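Local coordinates for protein B-agarase (Agarivorans gilvus, PDB 5Z6P) that hydrolyses agarose as a beta-agarase of glycoside hydrolase family 50, at residues His527-Ser532 with Pro537-Phe542; Thr548-Ile553 with Val584-Leu589; Met138-Gly143 with Gln209-Val214. All blocks are in the same frame, centred on the assembly; numbering follows the deposited sequence.

Interaction 1 of 3, residues His527-Ser532 with Pro537-Phe542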
loop_
_atom_site.group_PDB
_atom_site.type_symbol
_atom_site.label_atom_id
_atom_site.label_comp_id
_atom_site.label_asym_id
_atom_site.label_seq_id
_atom_site.Cartn_x
_atom_site.Cartn_y
_atom_site.Cartn_z
ATOM N N HIS A 527 -18.059 -14.758 12.278
ATOM C CA HIS A 527 -19.052 -14.841 11.215
ATOM C C HIS A 527 -19.313 -16.285 10.782
ATOM O O HIS A 527 -20.453 -16.695 10.630
ATOM C CB HIS A 527 -18.623 -14.026 9.992
ATOM C CG HIS A 527 -19.657 -13.988 8.913
ATOM N ND1 HIS A 527 -19.645 -14.848 7.839
ATOM C CD2 HIS A 527 -20.750 -13.202 8.758
ATOM C CE1 HIS A 527 -20.683 -14.588 7.061
ATOM N NE2 HIS A 527 -21.371 -13.596 7.603
ATOM N N THR A 528 -18.244 -17.038 10.581
ATOM C CA THR A 528 -18.360 -18.425 10.153
ATOM C C THR A 528 -19.121 -19.287 11.178
ATOM O O THR A 528 -19.953 -20.096 10.789
ATOM C CB THR A 528 -16.977 -19.019 9.862
ATOM O OG1 THR A 528 -16.373 -18.298 8.778
ATOM C CG2 THR A 528 -17.079 -20.460 9.479
ATOM N N LEU A 529 -18.864 -19.091 12.469
ATOM C CA LEU A 529 -19.639 -19.749 13.521
ATOM C C LEU A 529 -21.145 -19.454 13.384
ATOM O O LEU A 529 -21.992 -20.280 13.736
ATOM C CB LEU A 529 -19.152 -19.326 14.909
ATOM C CG LEU A 529 -17.880 -20.002 15.423
ATOM C CD1 LEU A 529 -17.377 -19.364 16.711
ATOM C CD2 LEU A 529 -18.136 -21.496 15.599
ATOM N N GLY A 530 -21.463 -18.279 12.860
ATOM C CA GLY A 530 -22.838 -17.904 12.637
ATOM C C GLY A 530 -23.490 -18.669 11.501
ATOM O O GLY A 530 -24.705 -18.715 11.431
ATOM N N ARG A 531 -22.686 -19.274 10.623
ATOM C CA ARG A 531 -23.213 -19.979 9.461
ATOM C C ARG A 531 -23.571 -21.445 9.725
ATOM O O ARG A 531 -23.142 -22.048 10.716
ATOM C CB ARG A 531 -22.211 -19.884 8.316
ATOM C CG ARG A 531 -21.990 -18.445 7.847
ATOM C CD ARG A 531 -20.916 -18.353 6.805
ATOM N NE ARG A 531 -21.210 -19.145 5.615
ATOM C CZ ARG A 531 -20.339 -19.319 4.630
ATOM N NH1 ARG A 531 -19.144 -18.769 4.723
ATOM N NH2 ARG A 531 -20.647 -20.042 3.564
ATOM N N SER A 532 -24.372 -22.019 8.837
ATOM C CA SER A 532 -24.720 -23.426 8.954
ATOM C C SER A 532 -23.657 -24.336 8.315
ATOM O O SER A 532 -23.136 -24.061 7.239
ATOM C CB SER A 532 -26.090 -23.680 8.328
ATOM O OG SER A 532 -26.170 -23.054 7.065
ATOM N N PRO A 537 -17.958 -25.866 4.526
ATOM C CA PRO A 537 -16.951 -26.838 4.959
ATOM C C PRO A 537 -16.098 -26.347 6.137
ATOM O O PRO A 537 -15.829 -27.135 7.026
ATOM C CB PRO A 537 -16.087 -27.038 3.700
ATOM C CG PRO A 537 -16.965 -26.647 2.568
ATOM C CD PRO A 537 -17.893 -25.602 3.082
ATOM N N THR A 538 -15.659 -25.088 6.136
ATOM C CA THR A 538 -14.875 -24.586 7.262
ATOM C C THR A 538 -15.673 -24.617 8.591
ATOM O O THR A 538 -15.126 -24.958 9.630
ATOM C CB THR A 538 -14.336 -23.141 6.979
ATOM O OG1 THR A 538 -13.280 -23.205 6.012
ATOM C CG2 THR A 538 -13.785 -22.508 8.235
ATOM N N LYS A 539 -16.957 -24.262 8.553
ATOM C CA LYS A 539 -17.804 -24.369 9.739
ATOM C C LYS A 539 -17.831 -25.808 10.272
ATOM O O LYS A 539 -17.733 -26.019 11.479
ATOM C CB LYS A 539 -19.235 -23.891 9.440
ATOM C CG LYS A 539 -20.208 -24.081 10.593
ATOM C CD LYS A 539 -19.725 -23.397 11.842
ATOM C CE LYS A 539 -20.613 -23.681 13.037
ATOM N NZ LYS A 539 -21.939 -22.992 12.966
ATOM N N ALA A 540 -17.962 -26.788 9.375
ATOM C CA ALA A 540 -17.912 -28.200 9.786
ATOM C C ALA A 540 -16.606 -28.507 10.524
ATOM O O ALA A 540 -16.606 -29.162 11.574
ATOM C CB ALA A 540 -18.062 -29.110 8.601
ATOM N N VAL A 541 -15.497 -28.028 9.960
ATOM C CA VAL A 541 -14.190 -28.177 10.579
ATOM C C VAL A 541 -14.180 -27.509 11.960
ATOM O O VAL A 541 -13.680 -28.093 12.911
ATOM C CB VAL A 541 -13.058 -27.572 9.703
ATOM C CG1 VAL A 541 -11.728 -27.571 10.459
ATOM C CG2 VAL A 541 -12.931 -28.346 8.415
ATOM N N PHE A 542 -14.752 -26.307 12.066
ATOM C CA PHE A 542 -14.785 -25.601 13.342
ATOM C C PHE A 542 -15.547 -26.416 14.401
ATOM O O PHE A 542 -15.123 -26.500 15.540
ATOM C CB PHE A 542 -15.430 -24.215 13.223
ATOM C CG PHE A 542 -14.563 -23.154 12.554
ATOM C CD1 PHE A 542 -13.279 -23.417 12.126
ATOM C CD2 PHE A 542 -15.064 -21.878 12.363
ATOM C CE1 PHE A 542 -12.508 -22.402 11.514
ATOM C CE2 PHE A 542 -14.308 -20.878 11.753
ATOM C CZ PHE A 542 -13.040 -21.144 11.330
#
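T528 meets F542 through its methyl group. CG2 stands anti to the backbone N (chi1 -63° for OG1), and this places it 3.6 Å from F542 CE2, oblique to the ring. The same methyl touches CG2 of T538, which itself lies over one face of the F542 ring. The hydroxyl OG1 of T528 is bonded instead to the carbonyl of I524, one turn back. The aliphatic chain of K539 passes by, with K539 CD 3.5 Å from T528 O.

L529 reaches the second helix with CD2, 4.2 Å from K539 CE. Its carbonyl takes a hydrogen bond from K539 NZ, 2.8 Å from L529 O, with the donor above the carbonyl plane.

Helices 523-530 and 537-550 are consecutive, and K539 clasps them across their short loop. It reaches from the first turn of the second to the carbonyls where the first runs out. Helix 581-609 packs on L529 and F542. Bends at chi2 (56°) and chi4 (-72°) bring NZ between the carbonyls of L529 and R531.

At R531 the carbonyl points almost straight at the ammonium group: R531 O lies 2.7 Å from K539 NZ, with a C=O...N angle of 170°. L570 O also accepts a bond from this nitrogen. The guanidinium of R531 turns elsewhere, to Q461 O.

Interaction 2 of 3, residues Thr548-Ile553 with Val584-Leu589; sequences TKYTVI and VEDYAL
D586 receives K549 and Y550, one on each carboxylate oxygen. The first bond is a salt bridge, with K549 NZ 2.6 Å from D586 OD1. The ammonium group comes in on the syn side of that oxygen, 22° out of the carboxylate plane. The second is a short hydrogen bond from Y550 OH to D586 OD2, 2.5 Å long. It uses the syn lone pair of the oxygen. D586 CG lies at the edge of the Y550 ring, in its plane, with OD2 close to that plane. The carboxylate itself is turned 86° to the ring.

K549 gets there with its chain straight. CG is anti to the backbone N (chi1 174°) and the later torsions are all extended. On the way CG passes over one face of the neighbouring Y550 ring, and CD comes 4.1 Å from L589 CD1. This apolar touch flanks the salt bridge.

D586 is buried, and its charge is met by several donors. W560 NE1 also bonds OD2, so that oxygen has two partners. Together these bonds probably favour the ionised carboxylate and fix its rotation. Y550 OH is further bonded to S559 OG.

The contact lies at the C-terminal end of helix 537-550. There T551 leaves the helix with positive phi, and V552 is the N-cap of helix 553-560. That next helix supplies S559 and W560. The long helix 581-609 carries D586 and L589, while W567 of helix 567-572 packs against Y550.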
loop_
_atom_site.group_PDB
_atom_site.type_symbol
_atom_site.label_atom_id
_atom_site.label_comp_id
_atom_site.label_asym_id
_atom_site.label_seq_id
_atom_site.Cartn_x
_atom_site.Cartn_y
_atom_site.Cartn_z
ATOM N N THR A 548 -13.652 -31.663 19.618
ATOM C CA THR A 548 -12.432 -32.313 20.079
ATOM C C THR A 548 -11.912 -31.666 21.370
ATOM O O THR A 548 -11.462 -32.352 22.284
ATOM C CB THR A 548 -11.353 -32.263 18.980
ATOM O OG1 THR A 548 -11.762 -33.104 17.897
ATOM C CG2 THR A 548 -9.997 -32.719 19.512
ATOM N N LYS A 549 -11.994 -30.342 21.447
ATOM C CA LYS A 549 -11.608 -29.645 22.660
ATOM C C LYS A 549 -12.568 -29.875 23.844
ATOM O O LYS A 549 -12.116 -30.123 24.951
ATOM C CB LYS A 549 -11.494 -28.149 22.411
ATOM C CG LYS A 549 -11.240 -27.374 23.676
ATOM C CD LYS A 549 -11.022 -25.912 23.402
ATOM C CE LYS A 549 -10.468 -25.212 24.611
ATOM N NZ LYS A 549 -10.352 -23.780 24.329
ATOM N N TYR A 550 -13.880 -29.780 23.616
ATOM C CA TYR A 550 -14.841 -29.789 24.725
ATOM C C TYR A 550 -15.535 -31.139 24.949
ATOM O O TYR A 550 -16.065 -31.377 26.028
ATOM C CB TYR A 550 -15.900 -28.693 24.523
ATOM C CG TYR A 550 -15.343 -27.295 24.697
ATOM C CD1 TYR A 550 -15.042 -26.805 25.956
ATOM C CD2 TYR A 550 -15.099 -26.483 23.604
ATOM C CE1 TYR A 550 -14.519 -25.549 26.125
ATOM C CE2 TYR A 550 -14.574 -25.205 23.758
ATOM C CZ TYR A 550 -14.285 -24.745 25.029
ATOM O OH TYR A 550 -13.776 -23.490 25.224
ATOM N N THR A 551 -15.512 -31.995 23.934
ATOM C CA THR A 551 -16.114 -33.344 23.943
ATOM C C THR A 551 -17.643 -33.366 24.044
ATOM O O THR A 551 -18.309 -33.944 23.194
ATOM C CB THR A 551 -15.556 -34.227 25.079
ATOM O OG1 THR A 551 -14.142 -34.032 25.205
ATOM C CG2 THR A 551 -15.842 -35.689 24.771
ATOM N N VAL A 552 -18.189 -32.763 25.094
ATOM C CA VAL A 552 -19.636 -32.678 25.254
ATOM C C VAL A 552 -20.070 -31.216 25.149
ATOM O O VAL A 552 -19.322 -30.307 25.529
ATOM C CB VAL A 552 -20.112 -33.295 26.603
ATOM C CG1 VAL A 552 -19.820 -34.800 26.644
ATOM C CG2 VAL A 552 -19.447 -32.614 27.775
ATOM N N ILE A 553 -21.270 -30.998 24.615
ATOM C CA ILE A 553 -21.791 -29.648 24.397
ATOM C C ILE A 553 -21.952 -28.874 25.715
ATOM O O ILE A 553 -21.785 -27.661 25.758
ATOM C CB ILE A 553 -23.147 -29.701 23.609
ATOM C CG1 ILE A 553 -23.581 -28.303 23.173
ATOM C CG2 ILE A 553 -24.223 -30.421 24.393
ATOM C CD1 ILE A 553 -22.724 -27.755 22.077
ATOM N N VAL A 584 -12.646 -16.230 23.037
ATOM C CA VAL A 584 -11.596 -15.610 22.224
ATOM C C VAL A 584 -10.417 -16.568 22.044
ATOM O O VAL A 584 -9.863 -16.665 20.960
ATOM C CB VAL A 584 -11.124 -14.270 22.828
ATOM C CG1 VAL A 584 -9.869 -13.765 22.138
ATOM C CG2 VAL A 584 -12.246 -13.223 22.708
ATOM N N GLU A 585 -10.052 -17.301 23.094
ATOM C CA GLU A 585 -9.093 -18.397 22.930
ATOM C C GLU A 585 -9.544 -19.358 21.824
ATOM O O GLU A 585 -8.753 -19.751 20.984
ATOM C CB GLU A 585 -8.903 -19.167 24.243
ATOM C CG GLU A 585 -7.990 -18.484 25.259
ATOM C CD GLU A 585 -8.246 -18.962 26.691
ATOM O OE1 GLU A 585 -7.775 -18.298 27.636
ATOM O OE2 GLU A 585 -8.928 -19.991 26.876
ATOM N N ASP A 586 -10.826 -19.707 21.823
ATOM C CA ASP A 586 -11.388 -20.581 20.792
ATOM C C ASP A 586 -11.388 -19.913 19.402
ATOM O O ASP A 586 -11.067 -20.556 18.424
ATOM C CB ASP A 586 -12.807 -21.030 21.187
ATOM C CG ASP A 586 -12.801 -22.032 22.347
ATOM O OD1 ASP A 586 -11.799 -22.743 22.486
ATOM O OD2 ASP A 586 -13.778 -22.102 23.113
ATOM N N TYR A 587 -11.735 -18.631 19.320
ATOM C CA TYR A 587 -11.664 -17.927 18.034
ATOM C C TYR A 587 -10.256 -18.028 17.452
ATOM O O TYR A 587 -10.085 -18.238 16.256
ATOM C CB TYR A 587 -12.064 -16.441 18.155
ATOM C CG TYR A 587 -13.453 -16.173 18.701
ATOM C CD1 TYR A 587 -14.456 -17.128 18.625
ATOM C CD2 TYR A 587 -13.754 -14.946 19.285
ATOM C CE1 TYR A 587 -15.732 -16.872 19.136
ATOM C CE2 TYR A 587 -14.992 -14.683 19.790
ATOM C CZ TYR A 587 -15.980 -15.641 19.720
ATOM O OH TYR A 587 -17.203 -15.351 20.243
ATOM N N ALA A 588 -9.251 -17.880 18.311
ATOM C CA ALA A 588 -7.855 -18.002 17.893
ATOM C C ALA A 588 -7.538 -19.385 17.303
ATOM O O ALA A 588 -6.920 -19.485 16.252
ATOM C CB ALA A 588 -6.934 -17.710 19.059
ATOM N N LEU A 589 -7.950 -20.441 17.995
ATOM C CA LEU A 589 -7.773 -21.798 17.482
ATOM C C LEU A 589 -8.429 -21.957 16.101
ATOM O O LEU A 589 -7.852 -22.521 15.189
ATOM C CB LEU A 589 -8.374 -22.825 18.445
ATOM C CG LEU A 589 -7.770 -22.985 19.842
ATOM C CD1 LEU A 589 -8.609 -23.958 20.661
ATOM C CD2 LEU A 589 -6.319 -23.455 19.759
#

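Interaction 3 of 3, residues Met138-Gly143 with Gln209-Val214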
loop_
_atom_site.group_PDB
_atom_site.type_symbol
_atom_site.label_atom_id
_atom_site.label_comp_id
_atom_site.label_asym_id
_atom_site.label_seq_id
_atom_site.Cartn_x
_atom_site.Cartn_y
_atom_site.Cartn_z
ATOM N N MET A 138 -5.279 22.859 6.243
ATOM C CA MET A 138 -6.737 22.869 6.270
ATOM C C MET A 138 -7.290 21.465 6.093
ATOM O O MET A 138 -6.903 20.752 5.168
ATOM C CB MET A 138 -7.292 23.767 5.170
ATOM C CG MET A 138 -6.719 25.173 5.131
ATOM S SD MET A 138 -7.833 26.370 5.885
ATOM C CE MET A 138 -9.083 26.590 4.612
ATOM N N VAL A 139 -8.188 21.067 6.983
ATOM C CA VAL A 139 -8.885 19.800 6.845
ATOM C C VAL A 139 -10.367 20.093 6.610
ATOM O O VAL A 139 -11.073 20.505 7.528
ATOM C CB VAL A 139 -8.712 18.918 8.083
ATOM C CG1 VAL A 139 -9.353 17.565 7.856
ATOM C CG2 VAL A 139 -7.244 18.762 8.412
ATOM N N GLU A 140 -10.825 19.904 5.372
ATOM C CA GLU A 140 -12.172 20.308 4.997
ATOM C C GLU A 140 -13.188 19.285 5.436
ATOM O O GLU A 140 -13.142 18.134 5.029
ATOM C CB GLU A 140 -12.286 20.537 3.491
ATOM C CG GLU A 140 -13.730 20.787 3.042
ATOM C CD GLU A 140 -13.830 21.521 1.716
ATOM O OE1 GLU A 140 -13.304 22.650 1.610
ATOM O OE2 GLU A 140 -14.424 20.959 0.779
ATOM N N LEU A 141 -14.104 19.725 6.283
ATOM C CA LEU A 141 -15.101 18.846 6.864
ATOM C C LEU A 141 -16.461 19.029 6.191
ATOM O O LEU A 141 -17.361 18.228 6.377
ATOM C CB LEU A 141 -15.211 19.092 8.372
ATOM C CG LEU A 141 -14.056 18.570 9.233
ATOM C CD1 LEU A 141 -14.205 19.000 10.681
ATOM C CD2 LEU A 141 -13.963 17.063 9.140
ATOM N N LYS A 142 -16.608 20.096 5.421
ATOM C CA LYS A 142 -17.823 20.298 4.647
ATOM C C LYS A 142 -17.522 21.160 3.434
ATOM O O LYS A 142 -16.775 22.137 3.527
ATOM C CB LYS A 142 -18.932 20.933 5.499
ATOM C CG LYS A 142 -20.206 21.246 4.702
ATOM C CD LYS A 142 -21.487 20.964 5.481
ATOM C CE LYS A 142 -21.777 22.059 6.488
ATOM N NZ LYS A 142 -23.112 21.916 7.129
ATOM N N GLY A 143 -18.093 20.782 2.294
ATOM C CA GLY A 143 -17.919 21.531 1.063
ATOM C C GLY A 143 -19.140 21.472 0.164
ATOM O O GLY A 143 -19.434 22.434 -0.546
ATOM N N GLN A 209 -12.104 27.627 9.766
ATOM C CA GLN A 209 -11.920 28.532 8.649
ATOM C C GLN A 209 -12.868 28.213 7.510
ATOM O O GLN A 209 -12.961 27.072 7.071
ATOM C CB GLN A 209 -10.474 28.482 8.159
ATOM C CG GLN A 209 -10.162 29.498 7.086
ATOM C CD GLN A 209 -8.731 29.982 7.154
ATOM O OE1 GLN A 209 -8.221 30.310 8.228
ATOM N NE2 GLN A 209 -8.075 30.045 6.004
ATOM N N SER A 210 -13.566 29.240 7.043
ATOM C CA SER A 210 -14.467 29.118 5.909
ATOM C C SER A 210 -13.717 28.676 4.660
ATOM O O SER A 210 -12.596 29.120 4.392
ATOM C CB SER A 210 -15.175 30.445 5.647
ATOM O OG SER A 210 -14.311 31.351 4.982
ATOM N N SER A 211 -14.349 27.795 3.897
ATOM C CA SER A 211 -13.750 27.268 2.685
ATOM C C SER A 211 -14.519 27.808 1.478
ATOM O O SER A 211 -15.734 27.658 1.391
ATOM C CB SER A 211 -13.753 25.733 2.720
ATOM O OG SER A 211 -12.646 25.196 2.018
ATOM N N PRO A 212 -13.819 28.470 0.558
ATOM C CA PRO A 212 -14.483 28.995 -0.633
ATOM C C PRO A 212 -14.791 27.874 -1.611
ATOM O O PRO A 212 -14.042 26.900 -1.666
ATOM C CB PRO A 212 -13.448 29.957 -1.210
ATOM C CG PRO A 212 -12.153 29.352 -0.829
ATOM C CD PRO A 212 -12.366 28.697 0.521
ATOM N N ALA A 213 -15.880 28.001 -2.359
ATOM C CA ALA A 213 -16.221 27.008 -3.371
ATOM C C ALA A 213 -15.144 26.963 -4.450
ATOM O O ALA A 213 -14.575 27.985 -4.830
ATOM C CB ALA A 213 -17.580 27.310 -3.981
ATOM N N VAL A 214 -14.839 25.767 -4.926
ATOM C CA VAL A 214 -13.863 25.632 -5.990
ATOM C C VAL A 214 -14.586 25.705 -7.329
ATOM O O VAL A 214 -15.628 25.087 -7.500
ATOM C CB VAL A 214 -13.071 24.308 -5.878
ATOM C CG1 VAL A 214 -11.877 24.340 -6.779
ATOM C CG2 VAL A 214 -12.618 24.074 -4.434
#
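S211 OG is held by two groups. It donates a hydrogen bond to E140 OE1, 2.7 Å away, and it is also bonded to the hydroxyl of Y170. The serine meets the carboxylate oxygen nearly end-on, in line with the C-O bond.

E140 reaches this point with CG anti to its backbone N (chi1 173°) and an extended chain beyond. Its other oxygen, OE2, accepts a bond from the backbone N of C151. Both oxygens of this buried carboxylate are therefore engaged, and the acid ties strand 135-140 to that backbone as well as to the segment after strand 199-210.

Both segments belong to the agarase CBM-like domain, which is rich in antiparallel strands. Strands 135-140 and 199-210 do not pair with each other. Each pairs antiparallel with strand 95-103, which lies between them, and the nearest CA atoms across the gap, those of M138 and Q209, are 8.0 Å apart. Beyond E140 the chain turns a corner, and L141 and K142 form a classic beta bulge opposite F95.

M138 bridges the intervening strand. Its chain bends at chi2 (-101°) and again at chi3, and its sulfur comes to the amide end of Q209, with M138 SD 3.7 Å from Q209 NE2. The two side chains cross at about a right angle. M138 CE packs 4.0 Å from Q209 CG. The amide oxygen of Q209 is bonded to R207 NE.

Interactions 1 and 2 are neighbours in the helical, glycosidase-family part of the chain. Both use helix 537-550, one near its start and the other at its end. They touch where L529 CD1 packs 3.8 Å from Y587 CE1. Interaction 1 is buried, and its lysine is bound by backbone carbonyls. Interaction 2 is only partly buried, and its lysine, largely exposed, pairs with a carboxylate. Interaction 3 stands apart in the CBM-like domain, with its centre about 48 Å from that of interaction 1 and 53 Å from that of interaction 2. It spans a beta strand rather than joining helices. Its carboxylate is met by a hydroxyl and a backbone N-H, with no lysine involved.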